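Local coordinates for ferrous iron uptake transporter protein B (Streptococcus thermophilus, PDB 3TAH) that probably takes up ferrous iron across the cell membrane in a GTP-driven system, the piece here being its GTP-binding G-protein domain with the adjoining helical domain, at residues Glu5-Gly10 against Asp74-Gln79; Ile112-Ile117 against Ile127-Leu132; Ala202-Glu207 against Asn247-Phe252; Thr17-Leu22 against Thr149-Val154. The protein carries 1 engineered substitution. All blocks are in the same frame, centred on the assembly; numbering follows the deposited sequence. Where two conformers were deposited one is given.

Interaction 1: residues Glu5-Gly10 against Asp74-Gln79; sequences EIALIG and DYLLSQ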
# COMPACT_ATOMS: atom_id res chain seq x y z
N GLU A 5 -11.35 -2.35 11.45
CA GLU A 5 -10.63 -1.10 11.19
C GLU A 5 -10.11 -1.12 9.76
O GLU A 5 -9.29 -1.98 9.42
CB GLU A 5 -9.46 -0.97 12.15
CG GLU A 5 -8.92 0.43 12.26
CD GLU A 5 -9.84 1.35 13.03
OE1 GLU A 5 -9.65 2.57 12.96
OE2 GLU A 5 -10.76 0.85 13.72
N ILE A 6 -10.59 -0.18 8.97
CA ILE A 6 -10.26 -0.08 7.56
C ILE A 6 -9.42 1.18 7.35
O ILE A 6 -9.92 2.29 7.51
CB ILE A 6 -11.52 -0.03 6.68
CG1 ILE A 6 -12.39 -1.28 6.91
CG2 ILE A 6 -11.13 0.10 5.21
CD1 ILE A 6 -13.70 -1.33 6.13
N ALA A 7 -8.15 0.99 6.97
CA ALA A 7 -7.26 2.11 6.69
C ALA A 7 -7.49 2.64 5.27
O ALA A 7 -7.28 1.91 4.31
CB ALA A 7 -5.78 1.70 6.86
N LEU A 8 -7.91 3.89 5.14
CA LEU A 8 -8.16 4.55 3.85
C LEU A 8 -6.91 5.34 3.45
O LEU A 8 -6.48 6.23 4.18
CB LEU A 8 -9.37 5.46 3.97
CG LEU A 8 -9.92 6.10 2.70
CD1 LEU A 8 -10.61 5.04 1.87
CD2 LEU A 8 -10.88 7.23 3.03
N ILE A 9 -6.33 5.03 2.29
CA ILE A 9 -5.14 5.73 1.85
C ILE A 9 -5.04 5.77 0.32
O ILE A 9 -5.52 4.89 -0.40
CB ILE A 9 -3.86 5.10 2.50
CG1 ILE A 9 -2.61 5.93 2.20
CG2 ILE A 9 -3.67 3.67 2.06
CD1 ILE A 9 -1.42 5.53 3.07
N GLY A 10 -4.41 6.82 -0.17
CA GLY A 10 -4.17 6.99 -1.60
C GLY A 10 -3.36 8.25 -1.81
O GLY A 10 -3.01 8.94 -0.84
N ASP A 74 4.01 3.81 9.96
CA ASP A 74 3.96 3.34 11.35
C ASP A 74 2.60 2.74 11.67
O ASP A 74 2.50 1.69 12.30
CB ASP A 74 4.27 4.46 12.36
CG ASP A 74 5.71 4.95 12.27
OD1 ASP A 74 6.56 4.26 11.65
OD2 ASP A 74 6.01 6.04 12.80
N TYR A 75 1.54 3.41 11.24
CA TYR A 75 0.21 2.89 11.47
C TYR A 75 0.01 1.54 10.78
O TYR A 75 -0.45 0.58 11.41
CB TYR A 75 -0.85 3.87 10.99
CG TYR A 75 -2.21 3.28 11.16
CD1 TYR A 75 -2.81 3.22 12.42
CD2 TYR A 75 -2.90 2.76 10.07
CE1 TYR A 75 -4.07 2.66 12.58
CE2 TYR A 75 -4.15 2.21 10.23
CZ TYR A 75 -4.73 2.16 11.48
OH TYR A 75 -5.98 1.60 11.62
N LEU A 76 0.35 1.46 9.50
CA LEU A 76 0.16 0.20 8.77
C LEU A 76 1.02 -0.96 9.28
O LEU A 76 0.57 -2.10 9.25
CB LEU A 76 0.36 0.41 7.27
CG LEU A 76 -0.68 1.33 6.63
CD1 LEU A 76 -0.32 1.59 5.18
CD2 LEU A 76 -2.12 0.73 6.75
N LEU A 77 2.25 -0.66 9.72
CA LEU A 77 3.13 -1.68 10.30
C LEU A 77 2.77 -2.06 11.74
O LEU A 77 3.26 -3.05 12.25
CB LEU A 77 4.59 -1.23 10.24
CG LEU A 77 5.33 -1.66 8.96
CD1 LEU A 77 4.48 -1.41 7.72
CD2 LEU A 77 6.69 -0.97 8.86
N SER A 78 1.91 -1.27 12.40
CA SER A 78 1.48 -1.56 13.79
C SER A 78 0.49 -2.73 13.87
O SER A 78 0.17 -3.20 14.97
CB SER A 78 0.83 -0.32 14.43
OG SER A 78 -0.51 -0.11 13.99
N GLN A 79 -0.01 -3.18 12.72
CA GLN A 79 -0.96 -4.27 12.64
C GLN A 79 -2.29 -3.96 13.39
O GLN A 79 -2.93 -4.87 13.89
CB GLN A 79 -0.33 -5.60 13.11
CG GLN A 79 1.10 -5.85 12.57
CD GLN A 79 1.56 -7.30 12.74
OE1 GLN A 79 2.56 -7.58 13.42
NE2 GLN A 79 0.82 -8.22 12.12
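The carbonyl oxygen of Y75, the tyrosine that lies against A7 and E5, is gripped twice from within its own helix end. S78 OG donates to Y75 O over 2.7 Å, tilted 18° from the carbonyl plane, and S78 N reaches the same oxygen at 3.2 Å, at the C-terminal end of the helix, before Q79 takes positive phi. From here Y75 and L76 face strand 4-10, an inner strand of the G-domain sheet. A chi1 of 176° swings the Y75 ring away from its backbone N and along the strand, and the ring edge at CE2 lies 3.8 Å from A7 CB. L76 closes on that same methyl with CD2, again 3.8 Å from A7 CB; both therefore meet the methyl from the helix side. Farther out, Y75 OH comes to 3.2 Å from E5 CG, while its distance to E5 OE1 is 4.0 Å; carboxylate and ring planes stand 65° apart. No hydrogen bond joins helix to strand here, and Y75 OH is buried without a polar partner, which implies that the junction is held by apolar contact and bears the cost of one unsatisfied hydroxyl.

Interaction 2: residues Ile112-Ile117 against Ile127-Leu132; sequences IALNMI and INVDKL. With MG (magnesium ion), chain E; BGO (3'-O-(N-methylanthraniloyl)guanosine-5'-diphosphate), chain C.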
# COMPACT_ATOMS: atom_id res chain seq x y z
N ILE A 112 -8.96 -2.14 -3.60
CA ILE A 112 -8.80 -0.87 -4.34
C ILE A 112 -10.15 -0.27 -4.70
O ILE A 112 -10.98 -0.97 -5.27
CB ILE A 112 -7.96 -1.05 -5.62
CG1 ILE A 112 -6.49 -1.36 -5.29
CG2 ILE A 112 -8.05 0.19 -6.51
CD1 ILE A 112 -5.63 -1.69 -6.55
N ALA A 113 -10.35 1.02 -4.37
CA ALA A 113 -11.45 1.82 -4.92
C ALA A 113 -10.81 2.50 -6.12
O ALA A 113 -10.00 3.40 -5.96
CB ALA A 113 -11.99 2.85 -3.91
N LEU A 114 -11.19 2.06 -7.31
CA LEU A 114 -10.66 2.57 -8.55
C LEU A 114 -11.56 3.75 -8.86
O LEU A 114 -12.59 3.60 -9.54
CB LEU A 114 -10.69 1.49 -9.64
CG LEU A 114 -10.17 1.90 -11.03
CD1 LEU A 114 -8.69 2.23 -10.95
CD2 LEU A 114 -10.41 0.84 -12.09
N ASN A 115 -11.15 4.91 -8.33
CA ASN A 115 -11.96 6.14 -8.27
C ASN A 115 -11.77 7.01 -9.52
O ASN A 115 -10.87 6.75 -10.33
CB ASN A 115 -11.65 6.88 -6.95
CG ASN A 115 -12.68 7.94 -6.59
OD1 ASN A 115 -13.89 7.69 -6.61
ND2 ASN A 115 -12.21 9.15 -6.27
N MET A 116 -12.60 8.03 -9.70
CA MET A 116 -12.58 8.89 -10.89
C MET A 116 -12.99 8.13 -12.15
O MET A 116 -12.64 8.55 -13.26
CB MET A 116 -11.20 9.49 -11.15
CG MET A 116 -10.63 10.25 -9.99
SD MET A 116 -11.22 11.95 -10.04
CE MET A 116 -10.47 12.54 -8.52
N ILE A 117 -13.74 7.04 -11.98
CA ILE A 117 -14.11 6.19 -13.11
C ILE A 117 -14.99 6.94 -14.13
O ILE A 117 -14.96 6.66 -15.33
CB ILE A 117 -14.74 4.84 -12.61
CG1 ILE A 117 -14.42 3.72 -13.60
CG2 ILE A 117 -16.25 4.97 -12.34
CD1 ILE A 117 -12.94 3.31 -13.61
N ILE A 127 -10.52 0.80 -18.57
CA ILE A 127 -9.78 -0.10 -17.69
C ILE A 127 -10.65 -1.33 -17.49
O ILE A 127 -11.83 -1.20 -17.15
CB ILE A 127 -9.45 0.53 -16.30
CG1 ILE A 127 -8.47 1.69 -16.46
CG2 ILE A 127 -8.90 -0.53 -15.32
CD1 ILE A 127 -8.11 2.43 -15.17
N ASN A 128 -10.09 -2.51 -17.72
CA ASN A 128 -10.83 -3.74 -17.53
C ASN A 128 -10.66 -4.14 -16.06
O ASN A 128 -9.66 -4.74 -15.68
CB ASN A 128 -10.38 -4.82 -18.50
CG ASN A 128 -11.32 -6.00 -18.53
OD1 ASN A 128 -11.99 -6.29 -17.54
ND2 ASN A 128 -11.39 -6.69 -19.67
N VAL A 129 -11.66 -3.81 -15.25
CA VAL A 129 -11.56 -3.95 -13.79
C VAL A 129 -11.19 -5.36 -13.31
O VAL A 129 -10.25 -5.51 -12.51
CB VAL A 129 -12.84 -3.44 -13.08
CG1 VAL A 129 -12.81 -3.74 -11.60
CG2 VAL A 129 -12.96 -1.96 -13.30
N ASP A 130 -11.90 -6.39 -13.77
CA ASP A 130 -11.60 -7.73 -13.27
C ASP A 130 -10.19 -8.20 -13.67
O ASP A 130 -9.55 -8.91 -12.88
CB ASP A 130 -12.68 -8.77 -13.61
CG ASP A 130 -12.57 -9.27 -15.00
OD1 ASP A 130 -12.50 -8.41 -15.90
OD2 ASP A 130 -12.53 -10.50 -15.19
N LYS A 131 -9.72 -7.82 -14.86
CA LYS A 131 -8.34 -8.14 -15.27
C LYS A 131 -7.32 -7.40 -14.41
O LYS A 131 -6.30 -7.96 -14.04
CB LYS A 131 -8.09 -7.83 -16.74
CG LYS A 131 -8.74 -8.81 -17.70
CD LYS A 131 -8.15 -8.68 -19.09
CE LYS A 131 -8.76 -9.70 -20.04
NZ LYS A 131 -8.45 -9.37 -21.45
N LEU A 132 -7.60 -6.13 -14.10
CA LEU A 132 -6.71 -5.36 -13.21
C LEU A 132 -6.62 -6.04 -11.84
O LEU A 132 -5.52 -6.20 -11.29
CB LEU A 132 -7.19 -3.92 -13.04
CG LEU A 132 -6.31 -3.00 -12.17
CD1 LEU A 132 -4.95 -2.86 -12.83
CD2 LEU A 132 -6.98 -1.64 -11.94
MG MG E . -13.75 -7.45 -17.22
C' BGO C . -12.68 19.50 -6.48
N1 BGO C . -14.99 11.78 -9.94
C2 BGO C . -14.81 13.13 -10.31
N2 BGO C . -15.22 13.55 -11.49
N3 BGO C . -14.21 13.97 -9.45
C4 BGO C . -13.80 13.53 -8.24
C5 BGO C . -13.96 12.20 -7.83
C6 BGO C . -14.57 11.30 -8.69
O6 BGO C . -14.75 10.11 -8.40
N7 BGO C . -13.44 12.12 -6.60
C8 BGO C . -12.98 13.31 -6.23
N9 BGO C . -13.21 14.16 -7.25
PA BGO C . -10.26 14.98 -3.05
PB BGO C . -7.90 13.79 -1.81
C1' BGO C . -12.93 20.65 -7.48
O1' BGO C . -13.05 19.59 -5.32
O1A BGO C . -11.24 14.12 -2.39
C1B BGO C . -12.90 15.55 -7.39
O1B BGO C . -7.33 12.50 -2.18
C2' BGO C . -13.78 21.72 -7.16
N2' BGO C . -14.41 21.81 -5.99
O2' BGO C . -14.28 16.97 -6.13
O2A BGO C . -9.99 16.36 -2.53
C2B BGO C . -12.98 16.42 -6.25
O2B BGO C . -8.74 13.78 -0.62
C3' BGO C . -13.97 22.72 -8.11
O3' BGO C . -12.09 18.41 -6.88
O3A BGO C . -8.82 14.23 -3.10
C3B BGO C . -11.96 17.40 -5.86
O3B BGO C . -6.90 14.91 -1.81
C4' BGO C . -13.34 22.67 -9.34
O4' BGO C . -11.43 15.60 -7.48
C4B BGO C . -10.83 16.62 -6.52
C5' BGO C . -12.50 21.61 -9.67
O5' BGO C . -10.66 15.09 -4.61
C5B BGO C . -9.90 15.87 -5.55
C6' BGO C . -12.30 20.59 -8.73
CM' BGO C . -14.88 23.09 -5.42
O HOH W 1 -13.08 -8.91 -18.56
O HOH W 2 -14.26 -5.95 -15.69
O HOH W 3 -15.06 -6.51 -18.48
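Strand 110-115 and the start of helix 129-136 approach most closely at L114 and V129, whose CA atoms lie 8.4 Å apart, L114 being the centre of an inverse gamma turn near the strand's end. One methyl, L114 CD2, makes all three close contacts. The L114 side chain leaves with CG trans to its own amide nitrogen (chi1 179°), which carries CD2 in among three side chains. I127 meets it tip to tip, its CG2 3.8 Å from L114 CD2; V129 slides past in the opposite direction, its CG2 touching the same methyl; and L132, one helical turn on, adds CD2 at 4.2 Å from L114 CD2. L93 of helix 93-105 and V140 of the neighbouring strand also touch L114. The next residues belong to the guanine-recognition motif of G proteins, the NKxD element, read here as N115-M116-I117-D118. N115 ND2 donates to N7 of the bound guanine over 3.2 Å at 142°, and M116 N to its O6 over 3.3 Å. A second-shell bond from T143 OG1 to N115 OD1 helps fix the amide's rotation. On the far side, N128, the N-cap of helix 129-136, binds a magnesium ion through OD1 at 2.1 Å. D130 OD1 is the second protein ligand, three waters join them, and two of these are held in turn by N128 ND2 and D130 N.

Interaction 3: residues Ala202-Glu207 against Asn247-Phe252; sequences AIKLFE and NERYAF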
# COMPACT_ATOMS: atom_id res chain seq x y z
N ALA A 202 12.23 -6.40 4.34
CA ALA A 202 13.33 -6.87 3.51
C ALA A 202 13.62 -5.89 2.36
O ALA A 202 14.77 -5.57 2.07
CB ALA A 202 13.06 -8.27 2.99
N ILE A 203 12.57 -5.40 1.70
CA ILE A 203 12.71 -4.46 0.59
C ILE A 203 13.26 -3.13 1.09
O ILE A 203 14.14 -2.54 0.46
CB ILE A 203 11.40 -4.25 -0.18
CG1 ILE A 203 11.01 -5.54 -0.90
CG2 ILE A 203 11.55 -3.11 -1.22
CD1 ILE A 203 9.61 -5.57 -1.41
N LYS A 204 12.74 -2.65 2.22
CA LYS A 204 13.26 -1.42 2.84
C LYS A 204 14.74 -1.51 3.20
O LYS A 204 15.49 -0.56 3.00
CB LYS A 204 12.45 -1.06 4.07
CG LYS A 204 11.08 -0.52 3.74
CD LYS A 204 11.13 0.95 3.43
CE LYS A 204 9.89 1.45 2.73
NZ LYS A 204 9.83 0.95 1.33
N LEU A 205 15.16 -2.65 3.73
CA LEU A 205 16.56 -2.85 4.05
C LEU A 205 17.42 -2.86 2.79
O LEU A 205 18.52 -2.28 2.79
CB LEU A 205 16.77 -4.16 4.82
CG LEU A 205 16.30 -4.04 6.27
CD1 LEU A 205 16.14 -5.43 6.88
CD2 LEU A 205 17.27 -3.18 7.07
N PHE A 206 16.91 -3.50 1.74
CA PHE A 206 17.63 -3.57 0.48
C PHE A 206 17.90 -2.16 -0.06
O PHE A 206 19.02 -1.85 -0.50
CB PHE A 206 16.88 -4.39 -0.56
CG PHE A 206 17.58 -4.45 -1.89
CD1 PHE A 206 18.60 -5.37 -2.11
CD2 PHE A 206 17.24 -3.58 -2.92
CE1 PHE A 206 19.27 -5.43 -3.35
CE2 PHE A 206 17.90 -3.63 -4.16
CZ PHE A 206 18.91 -4.55 -4.38
N GLU A 207 16.88 -1.31 0.00
CA GLU A 207 17.00 0.07 -0.50
C GLU A 207 17.60 1.06 0.53
O GLU A 207 17.61 2.28 0.30
CB GLU A 207 15.65 0.55 -1.02
CG GLU A 207 14.65 0.87 0.06
CD GLU A 207 13.21 0.96 -0.42
OE1 GLU A 207 12.37 1.26 0.45
OE2 GLU A 207 12.91 0.76 -1.62
N ASN A 247 12.60 0.91 -10.31
CA ASN A 247 12.43 0.38 -11.67
C ASN A 247 11.59 -0.88 -11.67
O ASN A 247 10.73 -1.05 -12.54
CB ASN A 247 13.80 0.12 -12.33
CG ASN A 247 14.59 1.40 -12.59
OD1 ASN A 247 14.02 2.49 -12.63
ND2 ASN A 247 15.91 1.27 -12.76
N GLU A 248 11.82 -1.77 -10.69
CA GLU A 248 11.04 -3.01 -10.58
C GLU A 248 9.57 -2.74 -10.27
O GLU A 248 8.71 -3.42 -10.84
CB GLU A 248 11.64 -4.00 -9.57
CG GLU A 248 12.95 -4.64 -10.02
CD GLU A 248 12.84 -5.38 -11.34
OE1 GLU A 248 11.87 -6.13 -11.56
OE2 GLU A 248 13.73 -5.21 -12.18
N ARG A 249 9.27 -1.79 -9.39
CA ARG A 249 7.87 -1.41 -9.12
C ARG A 249 7.16 -0.96 -10.40
O ARG A 249 6.11 -1.47 -10.75
CB ARG A 249 7.75 -0.32 -8.04
CG ARG A 249 8.20 -0.73 -6.66
CD ARG A 249 7.90 0.36 -5.60
NE ARG A 249 8.51 -0.02 -4.32
CZ ARG A 249 8.04 -0.97 -3.52
NH1 ARG A 249 6.94 -1.65 -3.84
NH2 ARG A 249 8.69 -1.25 -2.39
N TYR A 250 7.75 -0.01 -11.11
CA TYR A 250 7.16 0.47 -12.37
C TYR A 250 7.08 -0.60 -13.45
O TYR A 250 6.10 -0.63 -14.18
CB TYR A 250 7.87 1.73 -12.89
CG TYR A 250 7.50 2.97 -12.10
CD1 TYR A 250 6.19 3.43 -12.07
CD2 TYR A 250 8.47 3.69 -11.40
CE1 TYR A 250 5.84 4.56 -11.33
CE2 TYR A 250 8.12 4.82 -10.66
CZ TYR A 250 6.81 5.25 -10.63
OH TYR A 250 6.47 6.38 -9.91
N ALA A 251 8.07 -1.49 -13.54
CA ALA A 251 8.00 -2.59 -14.53
C ALA A 251 6.79 -3.50 -14.24
O ALA A 251 6.03 -3.85 -15.16
CB ALA A 251 9.31 -3.36 -14.59
N PHE A 252 6.62 -3.88 -12.97
CA PHE A 252 5.49 -4.69 -12.55
C PHE A 252 4.17 -4.01 -12.90
O PHE A 252 3.27 -4.63 -13.48
CB PHE A 252 5.55 -4.93 -11.04
CG PHE A 252 4.30 -5.54 -10.48
CD1 PHE A 252 4.07 -6.92 -10.57
CD2 PHE A 252 3.34 -4.74 -9.87
CE1 PHE A 252 2.91 -7.47 -10.06
CE2 PHE A 252 2.18 -5.29 -9.36
CZ PHE A 252 1.97 -6.66 -9.45
O HOH W 4 10.26 0.79 -1.79
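I203 and R249 meet inside the FeoB cytosolic helical domain, where helix 198-206 faces helix 241-259 and a long side chain spans the distance. Their CA atoms are 11.3 Å apart, and the arginine covers most of that separation, extended from CG to NE. The two side chains meet at a slant, and R249 NH2 lies 3.6 Å from I203 CG2. The torsion at I203 (chi1 -68°) puts CG1 beside the backbone N and CG2 anti to it, which is the branch offered to the arginine. K204 points its CB away from the other helix, yet its bent chain returns NZ to the same region, 4.5 Å from R249 NH2. These like charges are brought together round E207, whose carboxylate probably offsets them. K204 NZ takes E207 OE1 from the syn side at 2.7 Å in a salt bridge, 18° out of the carboxylate plane. The second terminal nitrogen of the arginine, R249 NH1, works in a different direction: it pairs with E105 and donates to T101, both on helix 93-105, so one arginine ties the helical domain to the G domain. Toward E207 the link is indirect. A single water accepts from R249 NH2 over 2.6 Å and donates to E207 OE2 over 2.7 Å.

Interaction 4: residues Thr17-Leu22 against Thr149-Val154; sequences TSLFNL and TGVDQV. With BGO (3'-O-(N-methylanthraniloyl)guanosine-5'-diphosphate), chain C.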
# COMPACT_ATOMS: atom_id res chain seq x y z
N THR A 17 -10.56 12.10 0.26
CA THR A 17 -11.41 12.89 1.14
C THR A 17 -12.87 12.82 0.71
O THR A 17 -13.76 12.66 1.56
CB THR A 17 -11.01 14.38 1.18
OG1 THR A 17 -9.65 14.50 1.61
CG2 THR A 17 -11.91 15.16 2.13
N SER A 18 -13.11 12.93 -0.60
CA SER A 18 -14.46 12.85 -1.14
C SER A 18 -15.11 11.53 -0.77
O SER A 18 -16.27 11.52 -0.36
CB SER A 18 -14.47 13.02 -2.66
OG SER A 18 -14.02 14.31 -3.03
N LEU A 19 -14.37 10.42 -0.91
CA LEU A 19 -14.90 9.10 -0.52
C LEU A 19 -15.03 8.99 1.00
O LEU A 19 -16.02 8.48 1.48
CB LEU A 19 -14.04 7.95 -1.05
CG LEU A 19 -14.06 7.76 -2.56
CD1 LEU A 19 -13.01 6.75 -3.01
CD2 LEU A 19 -15.43 7.33 -3.05
N PHE A 20 -14.04 9.45 1.73
CA PHE A 20 -14.15 9.48 3.20
C PHE A 20 -15.45 10.14 3.65
O PHE A 20 -16.19 9.60 4.49
CB PHE A 20 -12.95 10.20 3.83
CG PHE A 20 -12.98 10.18 5.33
CD1 PHE A 20 -12.59 9.05 6.03
CD2 PHE A 20 -13.44 11.29 6.05
CE1 PHE A 20 -12.62 9.01 7.43
CE2 PHE A 20 -13.47 11.26 7.45
CZ PHE A 20 -13.06 10.11 8.14
N ASN A 21 -15.73 11.32 3.09
CA ASN A 21 -16.95 12.08 3.43
C ASN A 21 -18.23 11.35 3.06
O ASN A 21 -19.17 11.35 3.85
CB ASN A 21 -16.91 13.49 2.83
CG ASN A 21 -15.83 14.35 3.45
OD1 ASN A 21 -15.39 14.10 4.57
ND2 ASN A 21 -15.40 15.39 2.73
N LEU A 22 -18.26 10.71 1.89
CA LEU A 22 -19.41 9.89 1.50
C LEU A 22 -19.63 8.69 2.43
O LEU A 22 -20.76 8.40 2.82
CB LEU A 22 -19.27 9.37 0.07
CG LEU A 22 -19.63 10.31 -1.06
CD1 LEU A 22 -19.25 9.68 -2.39
CD2 LEU A 22 -21.14 10.62 -1.01
N THR A 149 -21.19 6.32 -6.91
CA THR A 149 -21.34 4.94 -7.37
C THR A 149 -20.19 4.06 -6.87
O THR A 149 -19.04 4.52 -6.78
CB THR A 149 -21.40 4.84 -8.91
OG1 THR A 149 -20.23 5.40 -9.50
CG2 THR A 149 -22.64 5.55 -9.46
N GLY A 150 -20.51 2.81 -6.55
CA GLY A 150 -19.49 1.82 -6.13
C GLY A 150 -19.00 1.92 -4.69
O GLY A 150 -18.23 1.08 -4.23
N VAL A 151 -19.47 2.94 -3.97
CA VAL A 151 -18.94 3.26 -2.65
C VAL A 151 -19.29 2.17 -1.63
O VAL A 151 -18.40 1.64 -0.96
CB VAL A 151 -19.39 4.67 -2.19
CG1 VAL A 151 -18.85 4.99 -0.81
CG2 VAL A 151 -18.92 5.73 -3.17
N ASP A 152 -20.58 1.83 -1.52
CA ASP A 152 -21.00 0.81 -0.55
C ASP A 152 -20.39 -0.55 -0.89
O ASP A 152 -20.04 -1.34 0.01
CB ASP A 152 -22.53 0.68 -0.49
CG ASP A 152 -23.23 1.97 -0.07
OD1 ASP A 152 -22.62 2.83 0.60
OD2 ASP A 152 -24.42 2.12 -0.43
N GLN A 153 -20.27 -0.81 -2.18
CA GLN A 153 -19.68 -2.03 -2.72
C GLN A 153 -18.20 -2.19 -2.34
O GLN A 153 -17.79 -3.28 -1.90
CB GLN A 153 -19.82 -2.08 -4.24
CG GLN A 153 -21.27 -2.13 -4.75
CD GLN A 153 -21.86 -0.77 -5.09
OE1 GLN A 153 -21.66 0.22 -4.38
NE2 GLN A 153 -22.61 -0.72 -6.19
N VAL A 154 -17.41 -1.13 -2.48
CA VAL A 154 -15.98 -1.21 -2.14
C VAL A 154 -15.81 -1.34 -0.62
O VAL A 154 -14.96 -2.13 -0.16
CB VAL A 154 -15.13 -0.05 -2.75
CG1 VAL A 154 -15.29 1.28 -1.98
CG2 VAL A 154 -13.64 -0.47 -2.82
C' BGO C . -12.68 19.50 -6.48
N1 BGO C . -14.99 11.78 -9.94
C2 BGO C . -14.81 13.13 -10.31
N2 BGO C . -15.22 13.55 -11.49
N3 BGO C . -14.21 13.97 -9.45
C4 BGO C . -13.80 13.53 -8.24
C5 BGO C . -13.96 12.20 -7.83
C6 BGO C . -14.57 11.30 -8.69
O6 BGO C . -14.75 10.11 -8.40
N7 BGO C . -13.44 12.12 -6.60
C8 BGO C . -12.98 13.31 -6.23
N9 BGO C . -13.21 14.16 -7.25
PA BGO C . -10.26 14.98 -3.05
PB BGO C . -7.90 13.79 -1.81
C1' BGO C . -12.93 20.65 -7.48
O1' BGO C . -13.05 19.59 -5.32
O1A BGO C . -11.24 14.12 -2.39
C1B BGO C . -12.90 15.55 -7.39
O1B BGO C . -7.33 12.50 -2.18
C2' BGO C . -13.78 21.72 -7.16
N2' BGO C . -14.41 21.81 -5.99
O2' BGO C . -14.28 16.97 -6.13
O2A BGO C . -9.99 16.36 -2.53
C2B BGO C . -12.98 16.42 -6.25
O2B BGO C . -8.74 13.78 -0.62
C3' BGO C . -13.97 22.72 -8.11
O3' BGO C . -12.09 18.41 -6.88
O3A BGO C . -8.82 14.23 -3.10
C3B BGO C . -11.96 17.40 -5.86
O3B BGO C . -6.90 14.91 -1.81
C4' BGO C . -13.34 22.67 -9.34
O4' BGO C . -11.43 15.60 -7.48
C4B BGO C . -10.83 16.62 -6.52
C5' BGO C . -12.50 21.61 -9.67
O5' BGO C . -10.66 15.09 -4.61
C5B BGO C . -9.90 15.87 -5.55
C6' BGO C . -12.30 20.59 -8.73
CM' BGO C . -14.88 23.09 -5.42
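L19 leaves helix 16-24 roughly across the line to V151, and its outer atoms turn the side chain into a joint between that helix and helix 151-159. CB starts the chain with CG anti to the carbonyl carbon (chi1 -68°), and CG then parts the two methyls between different neighbours. CD1 drops onto strand 110-115, packing 3.8 Å from N115 CG and also against A113 CB. CD2 turns to the other helix and ends 3.8 Å from V151 CG2, the two side chains crossing obliquely. The same valine methyl serves a second leucine: L22, one turn further along, brings CD1 to 4.0 Å from V151 CG2 and meets V151 at about a right angle. V151 CG2 therefore rests against two leucines of the facing helix, just after G150, at the N-cap position of its own helix. The N-terminal end of helix 16-24 handles phosphate. T17 grips O2B of the nucleotide twice, T17 N donating over 2.6 Å at 155° and T17 OG1 over 2.5 Å. S18 repeats the pattern one phosphate back, with S18 N 2.8 Å from O1A and S18 OG donating to that oxygen as well. Amides of G15, K16 and the engineered A13 join in, completing the diphosphate cradle of a P-loop (Walker A) at the start of its helix, the hallmark of P-loop GTPases.

Three of the four contacts lie in one G domain. Interaction 1 sets a helix against central strand 4-10, which runs through the P-loop into the helix of interaction 4; the two touch where L8 CD2 packs on F20 CB, and their segments alternate along the chain. Interaction 2 is nested inside the loop closed by interaction 4, their centres 14 Å apart, and both hold the nucleotide: 17-22 at the phosphates, 112-117 at the base. Interaction 3 comes last in sequence, in the helical domain, about 31 Å from interaction 4 between centres and on the opposite side of the chain's centre. Interaction 3 thus lies at the helical-domain side, away from the phosphates held by interaction 4.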